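Local coordinates for protein Alpha/beta hydrolase (Pseudomonas aeruginosa PAO1, PDB 4R1D) that probably acts as a calcium-binding lipase effector of the H2 type VI secretion system, kept in check by its immunity partner Tli4, at residues 53-57 with 58-62; 187-191 with 192-196; 311-314 with 315-319. All blocks are in the same frame, centred on the assembly; numbering follows the deposited sequence.

Interaction 1: residues 53-57 with 58-62; sequences FIPGI and MGTNL
I57 and M58 press together at the corner of a type II beta turn running from G56 to G59. This is the tight part: the M58 chain bends at its last torsion (chi3 -76°), which swings CE back against CG2 of I57 at 3.5 Å, closer than carbons usually sit. The turn itself is closed by one direct bond, G59 N to G56 O at 2.9 Å, and the donor lies above the carbonyl plane rather than on a lone pair. Inside the bend the contact is water-bridged. There P55 CG meets T60 OG1 at 3.3 Å, and a water gives a hydrogen to G56 O and lies 2.8 Å from T60 OG1. G56 O thus has two partners, and the T60 hydroxyl is also held by Y209 N. M58, P55 and T60 are buried; the solvent side is at I57, partly exposed, whose CG1 branch runs away from 58-62 while CG2 does the touching. G56 N is bonded to Y144 OH, and I57 N reaches S256 OG in a weak bond. A turn that follows a central strand of a parallel sheet and faces the serine (S256) just after the neighbouring strand 250-255 is consistent with the oxyanion loop of an alpha/beta hydrolase.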
# COMPACT_ATOMS: atom_id res chain seq x y z
N PHE A 53 9.55 -9.68 11.28
CA PHE A 53 8.10 -9.71 11.13
C PHE A 53 7.74 -8.97 9.86
O PHE A 53 8.19 -7.84 9.65
CB PHE A 53 7.43 -9.06 12.34
CG PHE A 53 5.94 -9.13 12.30
CD1 PHE A 53 5.29 -10.27 12.72
CD2 PHE A 53 5.20 -8.07 11.81
CE1 PHE A 53 3.91 -10.35 12.68
CE2 PHE A 53 3.81 -8.14 11.77
CZ PHE A 53 3.18 -9.30 12.20
N ILE A 54 6.97 -9.63 9.00
CA ILE A 54 6.55 -9.04 7.75
C ILE A 54 5.04 -8.91 7.79
O ILE A 54 4.32 -9.91 7.86
CB ILE A 54 6.98 -9.90 6.55
CG1 ILE A 54 8.48 -10.24 6.64
CG2 ILE A 54 6.61 -9.21 5.23
CD1 ILE A 54 9.01 -11.11 5.49
N PRO A 55 4.54 -7.67 7.73
CA PRO A 55 3.12 -7.36 7.85
C PRO A 55 2.38 -7.69 6.55
O PRO A 55 2.98 -8.12 5.58
CB PRO A 55 3.10 -5.85 8.08
CG PRO A 55 4.32 -5.36 7.34
CD PRO A 55 5.36 -6.45 7.53
N GLY A 56 1.07 -7.48 6.55
CA GLY A 56 0.25 -7.86 5.42
C GLY A 56 -0.47 -6.73 4.73
O GLY A 56 0.04 -5.61 4.58
N ILE A 57 -1.68 -7.06 4.29
CA ILE A 57 -2.50 -6.20 3.45
C ILE A 57 -2.61 -4.77 4.01
O ILE A 57 -3.10 -4.58 5.11
CB ILE A 57 -3.91 -6.82 3.30
CG1 ILE A 57 -3.86 -8.06 2.39
CG2 ILE A 57 -4.92 -5.80 2.78
CD1 ILE A 57 -5.14 -8.91 2.44
N MET A 58 -2.14 -3.77 3.25
CA MET A 58 -2.28 -2.37 3.65
C MET A 58 -1.70 -2.09 5.05
O MET A 58 -2.10 -1.13 5.71
CB MET A 58 -3.77 -1.96 3.64
CG MET A 58 -4.38 -1.87 2.24
SD MET A 58 -6.14 -1.39 2.23
CE MET A 58 -6.91 -2.94 2.77
N GLY A 59 -0.75 -2.92 5.48
CA GLY A 59 -0.37 -2.95 6.89
C GLY A 59 0.75 -2.02 7.30
O GLY A 59 1.00 -1.83 8.50
N THR A 60 1.41 -1.41 6.31
CA THR A 60 2.58 -0.58 6.55
C THR A 60 2.26 0.88 6.27
O THR A 60 1.67 1.20 5.25
CB THR A 60 3.78 -1.04 5.68
OG1 THR A 60 4.10 -2.42 5.97
CG2 THR A 60 5.04 -0.16 5.90
N ASN A 61 2.67 1.75 7.18
CA ASN A 61 2.52 3.20 6.99
C ASN A 61 3.34 3.71 5.82
O ASN A 61 4.47 3.25 5.62
CB ASN A 61 2.99 3.93 8.25
CG ASN A 61 2.22 3.50 9.49
OD1 ASN A 61 1.01 3.31 9.45
ND2 ASN A 61 2.94 3.36 10.61
N LEU A 62 2.81 4.67 5.07
CA LEU A 62 3.51 5.21 3.91
C LEU A 62 3.50 6.72 3.92
O LEU A 62 2.55 7.35 4.41
CB LEU A 62 2.83 4.77 2.60
CG LEU A 62 2.59 3.27 2.44
CD1 LEU A 62 1.77 3.03 1.18
CD2 LEU A 62 3.92 2.51 2.39
O HOH W 1 2.45 -4.08 4.38

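Interaction 2: residues 187-191 with 192-196; sequences GPIDE and EELLR
D190 and E193 exchange hydrogen bonds at the start of helix 191-197. In one direction the backbone N of E193 gives its hydrogen to D190 OD1 at 2.8 Å, approaching nearly along the C-O axis. In the other, D190 N donates to E193 OE1 at 3.0 Å, and here the donor stands above the carboxylate plane, 37° out of it. Chi1 of D190 is 70°, leaving CG between the backbone N and the carbonyl carbon; from there OD1 bends over the first turn and takes the E193 amide near the start of the helix.

Charge is the second theme. The two carboxylates of this pair are neighbours, D190 OD1 and E193 OE1 being 3.9 Å apart. E193 OE2 forms a salt bridge with K554 NZ on helix 542-556, which probably offsets that repulsion, as the positive end of the helix dipole may do too.

Together the reciprocal bonds make a capping box with D190 as N-cap. Just outside it comes the apolar counterpart, a hydrophobic staple: I189, the residue before the cap, puts CG2 against CG of L194 at 3.5 Å, the two side chains crossing at about a right angle. Both are buried and lean on I553 of helix 542-556.

Backbone bonds then carry the helix forward. L194 N donates to D190 O at 3.2 Å, and L195 N to E191 O at 2.9 Å. E191 and E192 lie on the exposed face, while the L194 side chain is about 9 Å from that of F202, a residue of the calcium site.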
# COMPACT_ATOMS: atom_id res chain seq x y z
N GLY A 187 5.69 -32.72 15.82
CA GLY A 187 5.28 -33.16 17.14
C GLY A 187 5.34 -32.01 18.13
O GLY A 187 5.71 -30.90 17.77
N PRO A 188 4.98 -32.28 19.39
CA PRO A 188 4.97 -31.22 20.40
C PRO A 188 6.38 -30.72 20.67
O PRO A 188 7.35 -31.43 20.40
CB PRO A 188 4.43 -31.93 21.65
CG PRO A 188 4.75 -33.37 21.43
CD PRO A 188 4.57 -33.58 19.95
N ILE A 189 6.48 -29.50 21.18
CA ILE A 189 7.74 -28.98 21.68
C ILE A 189 8.11 -29.80 22.92
O ILE A 189 7.23 -30.16 23.71
CB ILE A 189 7.59 -27.50 22.06
CG1 ILE A 189 7.49 -26.63 20.80
CG2 ILE A 189 8.75 -27.03 22.92
CD1 ILE A 189 6.90 -25.23 21.05
N ASP A 190 9.39 -30.10 23.07
CA ASP A 190 9.86 -30.80 24.26
C ASP A 190 10.90 -29.98 25.02
O ASP A 190 11.30 -28.90 24.59
CB ASP A 190 10.36 -32.23 23.95
CG ASP A 190 11.66 -32.26 23.16
OD1 ASP A 190 12.48 -31.31 23.23
OD2 ASP A 190 11.88 -33.28 22.46
N GLU A 191 11.32 -30.49 26.18
CA GLU A 191 12.19 -29.72 27.06
C GLU A 191 13.57 -29.49 26.45
O GLU A 191 14.16 -28.42 26.62
CB GLU A 191 12.31 -30.41 28.43
CG GLU A 191 13.04 -29.56 29.47
CD GLU A 191 13.15 -30.24 30.82
OE1 GLU A 191 12.54 -31.31 31.01
OE2 GLU A 191 13.87 -29.70 31.68
N GLU A 192 14.09 -30.51 25.76
CA GLU A 192 15.33 -30.36 24.97
C GLU A 192 15.30 -29.15 24.08
O GLU A 192 16.23 -28.35 24.04
CB GLU A 192 15.43 -31.49 23.97
CG GLU A 192 16.57 -32.31 24.18
CD GLU A 192 16.42 -32.94 25.48
OE1 GLU A 192 17.03 -32.43 26.43
OE2 GLU A 192 15.64 -33.91 25.54
N GLU A 193 14.23 -29.08 23.29
CA GLU A 193 14.08 -28.05 22.27
C GLU A 193 14.07 -26.66 22.87
O GLU A 193 14.71 -25.75 22.34
CB GLU A 193 12.83 -28.31 21.44
CG GLU A 193 12.94 -29.54 20.54
CD GLU A 193 11.66 -29.85 19.81
OE1 GLU A 193 10.58 -29.52 20.33
OE2 GLU A 193 11.73 -30.41 18.70
N LEU A 194 13.37 -26.50 23.99
CA LEU A 194 13.34 -25.20 24.66
C LEU A 194 14.70 -24.86 25.27
O LEU A 194 15.14 -23.71 25.24
CB LEU A 194 12.25 -25.17 25.74
CG LEU A 194 10.83 -25.29 25.17
CD1 LEU A 194 9.82 -25.57 26.25
CD2 LEU A 194 10.47 -24.03 24.38
N LEU A 195 15.37 -25.85 25.84
CA LEU A 195 16.69 -25.56 26.39
C LEU A 195 17.62 -25.12 25.27
O LEU A 195 18.36 -24.15 25.40
CB LEU A 195 17.26 -26.80 27.09
CG LEU A 195 18.62 -26.64 27.77
CD1 LEU A 195 18.63 -25.48 28.76
CD2 LEU A 195 18.99 -27.95 28.48
N ARG A 196 17.55 -25.82 24.15
CA ARG A 196 18.36 -25.45 23.00
C ARG A 196 18.01 -24.04 22.54
O ARG A 196 18.88 -23.24 22.25
CB ARG A 196 18.13 -26.43 21.85
CG ARG A 196 18.77 -25.98 20.55
CD ARG A 196 20.28 -25.86 20.69
NE ARG A 196 21.05 -26.68 19.75
CZ ARG A 196 20.58 -27.73 19.07
NH1 ARG A 196 19.33 -28.14 19.22
NH2 ARG A 196 21.39 -28.38 18.25

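Interaction 3: residues 311-314 with 315-319; sequences GEVT and AIVAN
V313 and V317, one turn apart, share nearly the same first torsion (chi1 176° and 175°), but different branches meet. V313 has CG1 anti to its own N, leaning forward along the helix; V317 has CG2 beside its N, leaning back. The two methyls come within 3.6 Å, with the side chains lying side by side and pointing the same way. V317 CG2 also rests on the carbonyl oxygen of V313, at 3.4 Å.

That oxygen takes two amides. V317 N meets it at 2.9 Å in a straight bond (N-H...O 171°), and I316 N adds a weak one. The turn before it is bonded from A315 N to G311 O and the turn after it from A318 N to T314 O, each at 3.1 Å. A318 packs its CB on T314 O at 3.2 Å, with T314 CG2 rather farther at 4.0 Å. The T314 hydroxyl looks the other way: OG1, anti to the carbonyl carbon, is hydrogen-bonded to A310 O, so its polar end is satisfied within the helix and the methyl is left for apolar packing.

At the start of the helix E312 turns its carboxylate back, OE1 accepting from R308 N. Most of the stretch is buried. V317, T314 and A318 lie against M294 of helix 289-296, and V317 also touches A323 and L324 of helix 321-324. From helix 99-105, R102 packs on I316 and Q103 bonds to A315 O.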
# COMPACT_ATOMS: atom_id res chain seq x y z
N GLY A 311 -15.77 2.77 -7.81
CA GLY A 311 -14.89 3.74 -8.45
C GLY A 311 -13.73 4.12 -7.54
O GLY A 311 -12.61 4.31 -8.01
N GLU A 312 -14.01 4.24 -6.25
CA GLU A 312 -12.96 4.62 -5.29
C GLU A 312 -11.91 3.53 -5.15
O GLU A 312 -10.72 3.79 -5.18
CB GLU A 312 -13.57 4.96 -3.93
CG GLU A 312 -14.35 6.27 -3.99
CD GLU A 312 -14.95 6.69 -2.66
OE1 GLU A 312 -14.84 5.95 -1.67
OE2 GLU A 312 -15.56 7.78 -2.63
N VAL A 313 -12.36 2.29 -5.00
CA VAL A 313 -11.42 1.20 -4.83
C VAL A 313 -10.67 0.95 -6.12
O VAL A 313 -9.46 0.78 -6.12
CB VAL A 313 -12.14 -0.10 -4.43
CG1 VAL A 313 -11.14 -1.25 -4.36
CG2 VAL A 313 -12.85 0.09 -3.10
N THR A 314 -11.41 0.93 -7.22
CA THR A 314 -10.82 0.62 -8.51
C THR A 314 -9.74 1.63 -8.91
O THR A 314 -8.72 1.26 -9.47
CB THR A 314 -11.91 0.53 -9.59
OG1 THR A 314 -12.75 -0.60 -9.30
CG2 THR A 314 -11.29 0.35 -10.97
N ALA A 315 -9.96 2.90 -8.58
CA ALA A 315 -9.00 3.95 -8.90
C ALA A 315 -7.62 3.69 -8.30
O ALA A 315 -6.60 4.06 -8.88
CB ALA A 315 -9.51 5.31 -8.43
N ILE A 316 -7.60 3.10 -7.11
CA ILE A 316 -6.33 2.78 -6.47
C ILE A 316 -5.83 1.37 -6.83
O ILE A 316 -4.70 1.20 -7.33
CB ILE A 316 -6.45 2.98 -4.95
CG1 ILE A 316 -6.92 4.41 -4.66
CG2 ILE A 316 -5.12 2.70 -4.26
CD1 ILE A 316 -7.29 4.63 -3.21
N VAL A 317 -6.67 0.36 -6.62
CA VAL A 317 -6.23 -1.02 -6.76
C VAL A 317 -5.81 -1.36 -8.19
O VAL A 317 -4.83 -2.05 -8.40
CB VAL A 317 -7.34 -1.99 -6.27
CG1 VAL A 317 -6.94 -3.44 -6.54
CG2 VAL A 317 -7.60 -1.77 -4.78
N ALA A 318 -6.55 -0.87 -9.18
CA ALA A 318 -6.30 -1.25 -10.57
C ALA A 318 -4.99 -0.68 -11.09
O ALA A 318 -4.53 -1.06 -12.17
CB ALA A 318 -7.48 -0.85 -11.49
N ASN A 319 -4.38 0.21 -10.31
CA ASN A 319 -3.06 0.77 -10.65
C ASN A 319 -1.90 0.26 -9.80
O ASN A 319 -0.76 0.72 -9.93
CB ASN A 319 -3.10 2.30 -10.58
CG ASN A 319 -3.98 2.88 -11.62
OD1 ASN A 319 -4.99 3.52 -11.31
ND2 ASN A 319 -3.64 2.65 -12.88

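Interactions 1 and 3 are buried, whereas interaction 2 is mostly on the surface, with only its apolar pair inside. No two share a secondary-structure element. Interaction 1 follows a strand of the parallel sheet, its centre about 9 Å from the chain's centre, and relies on a turn, a water and ties to neighbouring loops, a helix and a strand. Interaction 3 lies within a single helix, its nearest atoms about 7 Å from interaction 1, and combines ordinary helical bonds with methyl packing. Interaction 2, centred about 31 Å from the middle of the chain, starts a helix with carboxylates and a lysine. Its centre is 48 Å from that of interaction 3, on the opposite side of the chain's centre.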